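Local coordinates for protein AxyAgu115A (Amphibacillus xylanus NBRC 15112, PDB 6NPS) that acts as a family GH115 alpha-glucuronidase, probably releasing glucuronic acid side groups from arabinoglucuronoxylan and related hemicelluloses, at residues G172-E178 with I448-I454; P846-F852 with N928-A934; Y714-Q720 with E756-K762; K93-L98 with A116-G122. The protein carries 3 engineered substitutions. All blocks are in the same frame, centred on the assembly; numbering follows the deposited sequence.

Contact 1: G172-E178 with I448-I454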
# COMPACT_ATOMS: atom_id res chain seq x y z
N GLY A 172 -37.02 -18.44 21.50
CA GLY A 172 -37.05 -16.99 21.64
C GLY A 172 -35.77 -16.31 21.21
O GLY A 172 -34.98 -16.84 20.41
N PHE A 173 -35.55 -15.13 21.79
CA PHE A 173 -34.42 -14.32 21.42
C PHE A 173 -33.88 -13.52 22.62
O PHE A 173 -34.48 -13.45 23.70
CB PHE A 173 -34.78 -13.39 20.24
CG PHE A 173 -35.94 -12.41 20.54
CD1 PHE A 173 -35.71 -11.20 21.24
CD2 PHE A 173 -37.23 -12.68 20.08
CE1 PHE A 173 -36.76 -10.29 21.48
CE2 PHE A 173 -38.29 -11.77 20.31
CZ PHE A 173 -38.06 -10.57 21.01
N PHE A 174 -32.73 -12.92 22.37
CA PHE A 174 -31.89 -12.21 23.33
C PHE A 174 -31.68 -10.81 22.75
O PHE A 174 -31.11 -10.68 21.66
CB PHE A 174 -30.54 -12.94 23.46
CG PHE A 174 -29.50 -12.25 24.30
CD1 PHE A 174 -29.85 -11.39 25.34
CD2 PHE A 174 -28.14 -12.52 24.07
CE1 PHE A 174 -28.87 -10.77 26.11
CE2 PHE A 174 -27.15 -11.92 24.85
CZ PHE A 174 -27.53 -11.04 25.88
N ILE A 175 -32.21 -9.80 23.43
CA ILE A 175 -31.87 -8.42 23.12
C ILE A 175 -30.47 -8.14 23.68
O ILE A 175 -30.30 -8.10 24.90
CB ILE A 175 -32.90 -7.46 23.74
CG1 ILE A 175 -34.30 -7.85 23.29
CG2 ILE A 175 -32.54 -5.98 23.43
CD1 ILE A 175 -35.34 -7.28 24.26
N ASN A 176 -29.48 -7.93 22.81
CA ASN A 176 -28.11 -7.79 23.27
C ASN A 176 -27.42 -6.69 22.47
O ASN A 176 -28.01 -6.07 21.59
CB ASN A 176 -27.34 -9.11 23.13
CG ASN A 176 -25.94 -9.08 23.80
OD1 ASN A 176 -24.98 -9.67 23.29
ND2 ASN A 176 -25.84 -8.41 24.95
N ASP A 177 -26.15 -6.42 22.80
CA ASP A 177 -25.36 -5.44 22.07
C ASP A 177 -26.16 -4.15 21.89
O ASP A 177 -26.22 -3.57 20.80
CB ASP A 177 -24.91 -6.02 20.72
CG ASP A 177 -24.56 -7.52 20.80
OD1 ASP A 177 -23.64 -7.87 21.58
OD2 ASP A 177 -25.18 -8.34 20.10
N GLU A 178 -26.83 -3.73 22.96
CA GLU A 178 -27.95 -2.81 22.81
C GLU A 178 -27.55 -1.35 22.91
O GLU A 178 -28.42 -0.48 22.81
CB GLU A 178 -29.06 -3.16 23.83
CG GLU A 178 -28.75 -2.87 25.31
CD GLU A 178 -28.26 -4.12 26.04
OE1 GLU A 178 -27.83 -5.09 25.36
OE2 GLU A 178 -28.27 -4.12 27.27
N ILE A 448 -32.47 -20.22 21.21
CA ILE A 448 -32.54 -18.78 21.39
C ILE A 448 -31.53 -18.11 20.45
O ILE A 448 -30.44 -18.64 20.23
CB ILE A 448 -32.31 -18.43 22.88
CG1 ILE A 448 -32.43 -16.91 23.10
CG2 ILE A 448 -30.96 -19.01 23.37
CD1 ILE A 448 -32.74 -16.50 24.58
N VAL A 449 -31.89 -16.97 19.88
CA VAL A 449 -30.98 -16.28 18.96
C VAL A 449 -30.68 -14.88 19.48
O VAL A 449 -31.57 -14.17 19.94
CB VAL A 449 -31.53 -16.26 17.50
CG1 VAL A 449 -32.99 -15.70 17.44
CG2 VAL A 449 -30.61 -15.42 16.58
N ASN A 450 -29.40 -14.49 19.41
CA ASN A 450 -29.01 -13.12 19.69
C ASN A 450 -29.40 -12.22 18.53
O ASN A 450 -28.87 -12.37 17.41
CB ASN A 450 -27.49 -13.06 19.93
CG ASN A 450 -27.01 -11.68 20.38
OD1 ASN A 450 -27.58 -10.63 20.03
ND2 ASN A 450 -25.94 -11.68 21.18
N VAL A 451 -30.31 -11.27 18.77
CA VAL A 451 -30.81 -10.40 17.70
C VAL A 451 -30.36 -8.97 17.87
O VAL A 451 -30.94 -8.08 17.26
CB VAL A 451 -32.35 -10.43 17.57
CG1 VAL A 451 -32.87 -11.77 17.06
CG2 VAL A 451 -32.98 -10.00 18.91
N GLY A 452 -29.35 -8.72 18.72
CA GLY A 452 -28.90 -7.34 18.90
C GLY A 452 -30.01 -6.40 19.32
O GLY A 452 -30.71 -6.67 20.30
N ASP A 453 -30.20 -5.31 18.58
CA ASP A 453 -31.25 -4.33 18.86
C ASP A 453 -32.54 -4.66 18.14
O ASP A 453 -33.39 -3.77 18.03
CB ASP A 453 -30.79 -2.95 18.39
CG ASP A 453 -29.46 -2.57 18.99
OD1 ASP A 453 -28.42 -2.89 18.37
OD2 ASP A 453 -29.44 -1.97 20.09
N ILE A 454 -32.69 -5.89 17.64
CA ILE A 454 -33.89 -6.43 16.99
C ILE A 454 -34.13 -5.84 15.61
O ILE A 454 -34.39 -6.57 14.65
CB ILE A 454 -35.15 -6.26 17.85
CG1 ILE A 454 -34.93 -6.80 19.28
CG2 ILE A 454 -36.31 -6.96 17.14
CD1 ILE A 454 -36.00 -6.38 20.29
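F173 lies against V449, V451 and I454. With CG set between the backbone N and the carbonyl carbon (chi1 60°), its side chain can be followed outward: CB sits 3.3 Å from V449 O and 4.0 Å from V449 CG1; ring atom CD1 comes to 3.8 Å from V451 CG2, and CE1 finally reaches I454 CD1 at 4.2 Å. The same I454 CD1 touches I175 CG1, which lies at the edge of the F173 ring, in its plane. Helices 195-207 and 458-469 cover this side through V201, L205 and L461. The backbones run parallel: V449 N donates to G172 O, F174 N to V449 O, and V451 N to F174 O. Past the strands, N176 N still bonds to G452 O (3.1 Å). N450 closes an Asx turn there, its OD1 accepting G452 N at 2.9 Å, while its ND2 bonds to Y408 OH. On the face carrying F174 and N450, the F174 ring meets W214 edge-to-face. D453 OD2 is held by F182 N, at the start of helix 181-190. A glycerol, probably from the crystallisation liquor, lies about 3 Å from the nearest atom of the N176 side chain. First and last strands thus pair in the eight-stranded parallel sheet of a TIM barrel, and the loops leave from their C-terminal ends, where such barrels carry their active sites.

Contact 2: P846-F852 with N928-A934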
# COMPACT_ATOMS: atom_id res chain seq x y z
N PRO A 846 -22.36 -41.88 0.57
CA PRO A 846 -22.71 -41.48 -0.80
C PRO A 846 -21.59 -40.67 -1.45
O PRO A 846 -20.71 -40.12 -0.77
CB PRO A 846 -23.94 -40.60 -0.61
CG PRO A 846 -23.62 -39.86 0.69
CD PRO A 846 -22.93 -40.96 1.57
N PHE A 847 -21.66 -40.55 -2.77
CA PHE A 847 -20.65 -39.77 -3.49
C PHE A 847 -21.28 -38.99 -4.64
O PHE A 847 -22.41 -39.27 -5.07
CB PHE A 847 -19.47 -40.64 -3.97
CG PHE A 847 -19.78 -41.66 -5.04
CD1 PHE A 847 -19.83 -41.30 -6.38
CD2 PHE A 847 -19.92 -43.01 -4.72
CE1 PHE A 847 -20.07 -42.22 -7.36
CE2 PHE A 847 -20.16 -43.95 -5.71
CZ PHE A 847 -20.23 -43.55 -7.04
N VAL A 848 -20.55 -37.98 -5.08
CA VAL A 848 -20.79 -37.29 -6.34
C VAL A 848 -19.55 -37.49 -7.19
O VAL A 848 -18.45 -37.65 -6.67
CB VAL A 848 -21.11 -35.78 -6.19
CG1 VAL A 848 -22.52 -35.61 -5.61
CG2 VAL A 848 -20.07 -35.07 -5.34
N GLU A 849 -19.74 -37.50 -8.50
CA GLU A 849 -18.66 -37.79 -9.43
C GLU A 849 -18.56 -36.68 -10.47
O GLU A 849 -19.55 -36.36 -11.13
CB GLU A 849 -18.88 -39.15 -10.08
CG GLU A 849 -17.82 -39.60 -11.09
CD GLU A 849 -18.13 -41.00 -11.64
OE1 GLU A 849 -18.07 -41.98 -10.86
OE2 GLU A 849 -18.46 -41.13 -12.84
N TYR A 850 -17.36 -36.13 -10.62
CA TYR A 850 -17.05 -35.08 -11.58
C TYR A 850 -16.16 -35.65 -12.67
O TYR A 850 -15.31 -36.50 -12.40
CB TYR A 850 -16.34 -33.91 -10.89
CG TYR A 850 -17.14 -33.33 -9.77
CD1 TYR A 850 -17.96 -32.24 -9.98
CD2 TYR A 850 -17.09 -33.87 -8.49
CE1 TYR A 850 -18.70 -31.70 -8.97
CE2 TYR A 850 -17.83 -33.33 -7.47
CZ TYR A 850 -18.64 -32.26 -7.72
OH TYR A 850 -19.41 -31.73 -6.73
N HIS A 851 -16.39 -35.22 -13.91
CA HIS A 851 -15.59 -35.67 -15.05
C HIS A 851 -14.79 -34.48 -15.55
O HIS A 851 -15.34 -33.39 -15.68
CB HIS A 851 -16.47 -36.24 -16.18
CG HIS A 851 -17.11 -37.55 -15.85
ND1 HIS A 851 -18.07 -38.15 -16.64
CD2 HIS A 851 -16.94 -38.37 -14.78
CE1 HIS A 851 -18.44 -39.29 -16.09
NE2 HIS A 851 -17.78 -39.45 -14.96
N PHE A 852 -13.50 -34.68 -15.81
CA PHE A 852 -12.69 -33.56 -16.28
C PHE A 852 -11.53 -34.06 -17.12
O PHE A 852 -11.07 -35.20 -16.96
CB PHE A 852 -12.18 -32.68 -15.10
CG PHE A 852 -11.19 -33.37 -14.20
CD1 PHE A 852 -9.82 -33.16 -14.36
CD2 PHE A 852 -11.62 -34.21 -13.18
CE1 PHE A 852 -8.90 -33.79 -13.51
CE2 PHE A 852 -10.71 -34.84 -12.34
CZ PHE A 852 -9.35 -34.63 -12.50
N ASN A 928 -10.59 -37.80 -16.94
CA ASN A 928 -10.41 -38.23 -15.56
C ASN A 928 -11.75 -38.22 -14.84
O ASN A 928 -12.67 -37.47 -15.20
CB ASN A 928 -9.42 -37.31 -14.77
CG ASN A 928 -7.97 -37.47 -15.23
OD1 ASN A 928 -7.20 -38.25 -14.66
ND2 ASN A 928 -7.60 -36.73 -16.26
N LYS A 929 -11.86 -39.04 -13.80
CA LYS A 929 -13.01 -39.07 -12.90
C LYS A 929 -12.55 -38.71 -11.49
O LYS A 929 -11.50 -39.17 -11.05
CB LYS A 929 -13.65 -40.45 -12.85
CG LYS A 929 -14.65 -40.77 -13.94
CD LYS A 929 -14.71 -42.29 -14.21
CE LYS A 929 -15.35 -43.12 -13.06
NZ LYS A 929 -14.71 -43.07 -11.70
N LEU A 930 -13.35 -37.90 -10.80
CA LEU A 930 -13.11 -37.54 -9.40
C LEU A 930 -14.37 -37.83 -8.60
O LEU A 930 -15.43 -37.27 -8.90
CB LEU A 930 -12.70 -36.06 -9.26
CG LEU A 930 -12.82 -35.50 -7.83
CD1 LEU A 930 -11.70 -36.04 -6.91
CD2 LEU A 930 -12.87 -33.94 -7.78
N ARG A 931 -14.27 -38.70 -7.60
CA ARG A 931 -15.38 -38.98 -6.69
C ARG A 931 -15.12 -38.31 -5.36
O ARG A 931 -14.02 -38.46 -4.81
CB ARG A 931 -15.58 -40.48 -6.49
CG ARG A 931 -16.03 -41.19 -7.72
CD ARG A 931 -16.24 -42.69 -7.50
NE ARG A 931 -16.78 -43.26 -8.73
CZ ARG A 931 -17.20 -44.51 -8.87
NH1 ARG A 931 -17.13 -45.35 -7.85
NH2 ARG A 931 -17.68 -44.91 -10.04
N ILE A 932 -16.11 -37.60 -4.84
CA ILE A 932 -16.06 -37.06 -3.49
C ILE A 932 -17.09 -37.79 -2.64
O ILE A 932 -18.29 -37.80 -2.97
CB ILE A 932 -16.30 -35.55 -3.49
CG1 ILE A 932 -15.32 -34.90 -4.48
CG2 ILE A 932 -16.19 -34.99 -2.08
CD1 ILE A 932 -15.40 -33.42 -4.47
N TYR A 933 -16.63 -38.41 -1.57
CA TYR A 933 -17.48 -39.15 -0.65
C TYR A 933 -17.70 -38.33 0.61
O TYR A 933 -16.76 -37.74 1.16
CB TYR A 933 -16.87 -40.50 -0.24
CG TYR A 933 -16.69 -41.53 -1.31
CD1 TYR A 933 -15.62 -41.48 -2.20
CD2 TYR A 933 -17.56 -42.61 -1.40
CE1 TYR A 933 -15.45 -42.46 -3.17
CE2 TYR A 933 -17.40 -43.60 -2.38
CZ TYR A 933 -16.34 -43.52 -3.25
OH TYR A 933 -16.16 -44.49 -4.20
N ALA A 934 -18.93 -38.35 1.12
CA ALA A 934 -19.16 -37.78 2.44
C ALA A 934 -18.67 -38.73 3.51
O ALA A 934 -18.85 -39.94 3.40
CB ALA A 934 -20.64 -37.49 2.67
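E849 and R931 meet side by side on one face of an antiparallel strand pair, carboxylate and guanidinium nearly coplanar. R931 NE gives the main bond to E849 OE1 at 2.8 Å, on the anti side of the carboxylate; R931 NH2 adds a weak one to the same oxygen, and K929 NZ stands at a long salt-bridge distance of 3.6 Å from it. The other oxygen, E849 OE2, takes H851 NE2 at 2.8 Å from within its own strand, while K929 CG lies 3.4 Å from H851 CD2. E849 reaches this position fully extended, CG anti to the backbone N (chi1 180°). Outside the charges, the F847 ring underlies R931: F847 CZ is 3.6 Å from the guanidinium plane of R931, over its centre, with the two planes 14° apart, and R931 CD makes a CH-pi contact. F847 CB in turn rests on the Y933 ring, 3.9 Å from its centroid, and Y933 OH is fixed by Q883. On the reverse face N928 CB covers the F852 ring, its amide oxygen held by N885 and E924; Y850 and I932 pack there toward I944 of strand 940-948. Paired backbone bonds, such as Y850 N to L930 O at 2.8 Å, set the register. Two basic side chains and a histidine around one carboxylate would favour its ionised form, and the F847 ring, nearly parallel to the guanidinium, covers one face of it, while E849 meets its edge.

Contact 3: Y714-Q720 with E756-K762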
# COMPACT_ATOMS: atom_id res chain seq x y z
N TYR A 714 -5.66 6.40 -31.09
CA TYR A 714 -5.26 5.01 -31.20
C TYR A 714 -5.70 4.45 -32.55
O TYR A 714 -6.63 4.97 -33.17
CB TYR A 714 -5.86 4.16 -30.02
CG TYR A 714 -7.35 4.28 -29.84
CD1 TYR A 714 -8.22 3.45 -30.54
CD2 TYR A 714 -7.90 5.24 -28.99
CE1 TYR A 714 -9.60 3.55 -30.38
CE2 TYR A 714 -9.27 5.35 -28.82
CZ TYR A 714 -10.12 4.50 -29.52
OH TYR A 714 -11.47 4.61 -29.38
N HIS A 715 -5.02 3.40 -33.01
CA HIS A 715 -5.38 2.69 -34.25
C HIS A 715 -5.30 1.19 -34.01
O HIS A 715 -4.28 0.68 -33.53
CB HIS A 715 -4.46 3.11 -35.42
CG HIS A 715 -4.17 4.59 -35.45
ND1 HIS A 715 -5.09 5.52 -35.90
CD2 HIS A 715 -3.09 5.30 -35.06
CE1 HIS A 715 -4.58 6.74 -35.79
NE2 HIS A 715 -3.36 6.63 -35.28
N ILE A 716 -6.37 0.48 -34.31
CA ILE A 716 -6.50 -0.94 -34.02
C ILE A 716 -6.60 -1.73 -35.32
O ILE A 716 -7.41 -1.40 -36.20
CB ILE A 716 -7.73 -1.18 -33.13
CG1 ILE A 716 -7.54 -0.44 -31.80
CG2 ILE A 716 -7.95 -2.66 -32.89
CD1 ILE A 716 -8.84 -0.01 -31.14
N SER A 717 -5.81 -2.79 -35.46
CA SER A 717 -5.97 -3.68 -36.59
C SER A 717 -5.71 -5.11 -36.15
O SER A 717 -5.11 -5.35 -35.09
CB SER A 717 -5.02 -3.30 -37.75
OG SER A 717 -3.68 -3.46 -37.32
N THR A 718 -6.19 -6.05 -36.95
CA THR A 718 -5.95 -7.46 -36.67
C THR A 718 -5.26 -8.12 -37.86
O THR A 718 -5.26 -7.60 -38.98
CB THR A 718 -7.24 -8.24 -36.32
OG1 THR A 718 -7.95 -8.54 -37.53
CG2 THR A 718 -8.15 -7.45 -35.40
N ASP A 719 -4.66 -9.27 -37.60
CA ASP A 719 -3.86 -9.93 -38.62
C ASP A 719 -4.54 -11.18 -39.17
O ASP A 719 -3.85 -12.02 -39.76
CB ASP A 719 -2.49 -10.28 -38.05
CG ASP A 719 -2.54 -11.42 -37.04
OD1 ASP A 719 -3.65 -11.81 -36.58
OD2 ASP A 719 -1.44 -11.94 -36.72
N GLN A 720 -5.84 -11.36 -38.93
CA GLN A 720 -6.62 -12.51 -39.40
C GLN A 720 -8.01 -12.03 -39.79
O GLN A 720 -8.62 -11.22 -39.07
CB GLN A 720 -6.76 -13.59 -38.30
CG GLN A 720 -5.46 -14.07 -37.64
CD GLN A 720 -4.77 -15.13 -38.47
OE1 GLN A 720 -4.92 -15.16 -39.68
NE2 GLN A 720 -3.99 -16.00 -37.83
N GLU A 756 -4.78 -18.97 -33.62
CA GLU A 756 -4.31 -17.84 -32.83
C GLU A 756 -4.19 -16.61 -33.71
O GLU A 756 -3.60 -16.68 -34.80
CB GLU A 756 -2.98 -18.17 -32.18
CG GLU A 756 -2.43 -17.05 -31.31
CD GLU A 756 -1.07 -17.39 -30.74
OE1 GLU A 756 -1.03 -18.22 -29.81
OE2 GLU A 756 -0.05 -16.86 -31.25
N GLY A 757 -4.78 -15.50 -33.28
CA GLY A 757 -4.70 -14.25 -34.01
C GLY A 757 -4.05 -13.17 -33.15
O GLY A 757 -3.82 -13.35 -31.93
N ARG A 758 -3.75 -12.04 -33.77
CA ARG A 758 -3.16 -10.95 -33.02
C ARG A 758 -3.84 -9.63 -33.37
O ARG A 758 -4.11 -9.34 -34.54
CB ARG A 758 -1.65 -10.83 -33.29
CG ARG A 758 -0.85 -12.01 -32.75
CD ARG A 758 0.56 -12.06 -33.34
NE ARG A 758 1.56 -11.88 -32.29
CZ ARG A 758 2.00 -12.84 -31.49
NH1 ARG A 758 1.54 -14.09 -31.62
NH2 ARG A 758 2.90 -12.56 -30.55
N ILE A 759 -4.11 -8.85 -32.33
CA ILE A 759 -4.63 -7.50 -32.46
C ILE A 759 -3.48 -6.53 -32.19
O ILE A 759 -2.75 -6.69 -31.20
CB ILE A 759 -5.78 -7.26 -31.46
CG1 ILE A 759 -6.91 -8.29 -31.64
CG2 ILE A 759 -6.28 -5.79 -31.52
CD1 ILE A 759 -7.82 -8.37 -30.42
N THR A 760 -3.33 -5.52 -33.03
CA THR A 760 -2.31 -4.51 -32.83
C THR A 760 -2.98 -3.18 -32.47
O THR A 760 -3.86 -2.71 -33.18
CB THR A 760 -1.45 -4.36 -34.08
OG1 THR A 760 -0.60 -5.50 -34.18
CG2 THR A 760 -0.60 -3.07 -33.97
N VAL A 761 -2.56 -2.59 -31.34
CA VAL A 761 -3.10 -1.31 -30.88
C VAL A 761 -1.96 -0.31 -30.90
O VAL A 761 -1.03 -0.39 -30.08
CB VAL A 761 -3.68 -1.39 -29.47
CG1 VAL A 761 -4.27 -0.02 -29.10
CG2 VAL A 761 -4.73 -2.49 -29.39
N LYS A 762 -2.04 0.68 -31.79
CA LYS A 762 -1.02 1.71 -31.89
C LYS A 762 -1.49 2.95 -31.16
O LYS A 762 -2.64 3.39 -31.31
CB LYS A 762 -0.66 2.00 -33.35
CG LYS A 762 0.27 0.92 -33.87
CD LYS A 762 0.99 1.29 -35.15
CE LYS A 762 0.09 2.05 -36.10
NZ LYS A 762 -0.53 1.17 -37.14
O HOH W 1 -2.78 -1.12 -35.53
O HOH W 2 -0.94 -14.63 -35.36
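H715 and K762 exchange two backbone bonds, K762 N to H715 O at 2.8 Å, and S717 and T760 do the same two residues on, with T760 N to S717 O at 2.7 Å. Beyond T718 side chains take over from the ladder. D719 N still donates to R758 O, but R758 N is answered by the carboxylate: D719 OD1 receives it at 2.8 Å, the donor lying 44° out of the carboxylate plane. CG of D719 between the backbone N and the carbonyl carbon (chi1 72°) turns the group back to this amide. Q720 follows suit, NE2 giving a bond of 3.1 Å to E756 O, which lies in the plane of the Q720 amide. One water donates to D719 OD2 and, weakly, to E756 O; another links S717 OG with T760 O, to which it donates at 3.0 Å. R758 NH1 forms a salt bridge with E756 OE2, 3.2 Å away in its own strand. H715 ND1 is bonded to N729 OD1, and T718 OG1 to L723 O. On the face shared by I716, T718, I759 and V761, I716 CG2 meets I759 CG2 at 3.8 Å. Strands 766-775 and 729-732 flank the pair in its sheet, while I716, I759 and V761 face strands 700-706, 723-725 and 739-746 of the second sheet, making a beta sandwich.

Contact 4: K93-L98 with A116-G122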
# COMPACT_ATOMS: atom_id res chain seq x y z
N LYS A 93 -52.10 -30.98 26.61
CA LYS A 93 -51.04 -30.70 25.64
C LYS A 93 -50.42 -29.33 25.88
O LYS A 93 -51.03 -28.45 26.48
CB LYS A 93 -51.57 -30.79 24.21
CG LYS A 93 -51.86 -32.22 23.82
CD LYS A 93 -52.25 -32.32 22.38
CE LYS A 93 -52.47 -33.78 22.02
NZ LYS A 93 -52.94 -33.88 20.61
N ARG A 94 -49.20 -29.15 25.38
CA ARG A 94 -48.40 -27.96 25.64
C ARG A 94 -48.60 -26.96 24.50
O ARG A 94 -48.30 -27.29 23.34
CB ARG A 94 -46.93 -28.34 25.77
CG ARG A 94 -45.97 -27.18 26.08
CD ARG A 94 -44.51 -27.64 26.29
NE ARG A 94 -44.25 -29.00 25.79
CZ ARG A 94 -43.85 -29.31 24.56
NH1 ARG A 94 -43.65 -28.37 23.62
NH2 ARG A 94 -43.65 -30.59 24.24
N GLU A 95 -49.08 -25.76 24.82
CA GLU A 95 -49.17 -24.65 23.87
C GLU A 95 -49.94 -25.03 22.60
O GLU A 95 -49.53 -24.73 21.48
CB GLU A 95 -47.76 -24.14 23.54
CG GLU A 95 -47.01 -23.72 24.81
CD GLU A 95 -45.61 -23.13 24.58
OE1 GLU A 95 -45.00 -23.33 23.51
OE2 GLU A 95 -45.11 -22.47 25.51
N VAL A 96 -51.09 -25.69 22.78
CA VAL A 96 -51.94 -26.07 21.65
C VAL A 96 -53.27 -25.30 21.74
O VAL A 96 -53.73 -24.96 22.83
CB VAL A 96 -52.16 -27.61 21.70
CG1 VAL A 96 -53.47 -28.01 21.06
CG2 VAL A 96 -50.98 -28.34 21.05
N PHE A 97 -53.95 -25.10 20.60
CA PHE A 97 -55.29 -24.54 20.70
C PHE A 97 -56.23 -25.21 19.71
O PHE A 97 -55.80 -25.86 18.75
CB PHE A 97 -55.28 -23.01 20.48
CG PHE A 97 -54.76 -22.61 19.14
CD1 PHE A 97 -55.61 -22.52 18.05
CD2 PHE A 97 -53.42 -22.34 18.97
CE1 PHE A 97 -55.12 -22.15 16.80
CE2 PHE A 97 -52.92 -21.96 17.73
CZ PHE A 97 -53.78 -21.87 16.64
N LEU A 98 -57.51 -25.07 20.00
CA LEU A 98 -58.61 -25.45 19.13
C LEU A 98 -59.24 -24.16 18.61
O LEU A 98 -59.46 -23.22 19.37
CB LEU A 98 -59.64 -26.27 19.90
CG LEU A 98 -61.02 -26.49 19.28
CD1 LEU A 98 -60.95 -27.52 18.13
CD2 LEU A 98 -62.00 -26.94 20.36
N ALA A 116 -60.03 -22.14 22.08
CA ALA A 116 -59.73 -22.80 23.35
C ALA A 116 -58.25 -23.17 23.42
O ALA A 116 -57.78 -24.01 22.64
CB ALA A 116 -60.60 -24.05 23.53
N GLY A 117 -57.52 -22.59 24.37
CA GLY A 117 -56.13 -22.97 24.61
C GLY A 117 -55.97 -24.08 25.64
O GLY A 117 -56.71 -24.17 26.63
N SER A 118 -54.96 -24.92 25.42
CA SER A 118 -54.67 -25.97 26.41
C SER A 118 -54.08 -25.39 27.68
O SER A 118 -54.15 -26.02 28.74
CB SER A 118 -53.68 -26.98 25.84
OG SER A 118 -52.41 -26.35 25.62
N ASP A 119 -53.51 -24.20 27.59
CA ASP A 119 -52.84 -23.52 28.69
C ASP A 119 -52.78 -22.05 28.28
O ASP A 119 -53.29 -21.68 27.21
CB ASP A 119 -51.45 -24.14 28.96
CG ASP A 119 -50.55 -24.22 27.65
OD1 ASP A 119 -50.72 -23.39 26.73
OD2 ASP A 119 -49.66 -25.11 27.55
N LYS A 120 -52.16 -21.20 29.09
CA LYS A 120 -52.17 -19.77 28.80
C LYS A 120 -51.60 -19.46 27.41
O LYS A 120 -52.23 -18.74 26.61
CB LYS A 120 -51.40 -19.01 29.87
CG LYS A 120 -51.08 -17.60 29.45
CD LYS A 120 -50.85 -16.69 30.64
CE LYS A 120 -49.83 -17.26 31.58
NZ LYS A 120 -49.68 -16.42 32.80
N ARG A 121 -50.40 -19.97 27.11
CA ARG A 121 -49.78 -19.59 25.85
C ARG A 121 -50.51 -20.20 24.65
O ARG A 121 -50.56 -19.57 23.58
CB ARG A 121 -48.29 -20.00 25.86
CG ARG A 121 -47.34 -19.00 26.60
CD ARG A 121 -45.85 -19.42 26.45
NE ARG A 121 -45.59 -20.71 27.11
CZ ARG A 121 -45.41 -20.83 28.42
NH1 ARG A 121 -45.45 -19.75 29.19
NH2 ARG A 121 -45.20 -22.03 28.96
N GLY A 122 -51.08 -21.40 24.80
CA GLY A 122 -51.94 -21.96 23.76
C GLY A 122 -53.12 -21.05 23.44
O GLY A 122 -53.48 -20.88 22.27
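S118 OG, set between its backbone N and carbonyl carbon (chi1 66°), lies close to the chain at K93 and V96, and the similar torsion of D119 (chi1 53°) turns its carboxylate to E95. The serine hydroxyl works both ways: it donates to K93 O at 2.7 Å, from above the carbonyl plane, and accepts V96 N at 3.2 Å. Its backbone N returns a bond to V96 O. The carboxylate of D119 splits its duties. OD2 takes E95 N at 2.9 Å on the syn side; OD1 accepts G122 N at 2.8 Å, capping the first turn of helix 120-133 from the N-cap position. Thus one residue ties the helix start to the loop ahead of strand 97-106. E95, in a left-handed backbone conformation, extends its side chain to R121 as a salt bridge, modelled with OE2 and NE too close for that length to be trusted. Both ends have further partners: R171 and N211 for E95, E295 and the G239 carbonyl for R121. G122 brings its CA within 3.6 Å of V96 O, and G122 O lies 3.3 Å from F97 CB. Farther along, L98 and A116 exchange two backbone bonds, L98 N to A116 O at 2.9 Å. These strands form a hairpin in the middle of a four-stranded sheet, with strand 64-69 beside 109-117 and strand 160-162 beside 97-106; the F97 ring meets H129 of helix 120-133, which follows directly from the hairpin.

In the fold
From the N terminus, contact 4 comes first: it closes the short hairpin of strands 97-106 and 109-117 and joins it to the helix that follows. Contact 1 then spans 269 residues, bringing the first barrel strand beside the last. Contact 3 closes a loop of 35 residues in a beta sandwich, and contact 2 one of 75 in the C-terminal domain. All four are in series; none nests or crosses. Contacts 1 and 4 do not touch but are the closest pair, centres about 27 Å apart, and the salt bridge from E95 to R171 links contact 4 to the strand of contact 1. Contacts 3 and 4, about 78 Å apart between centres, lie on opposite sides of the chain's centre.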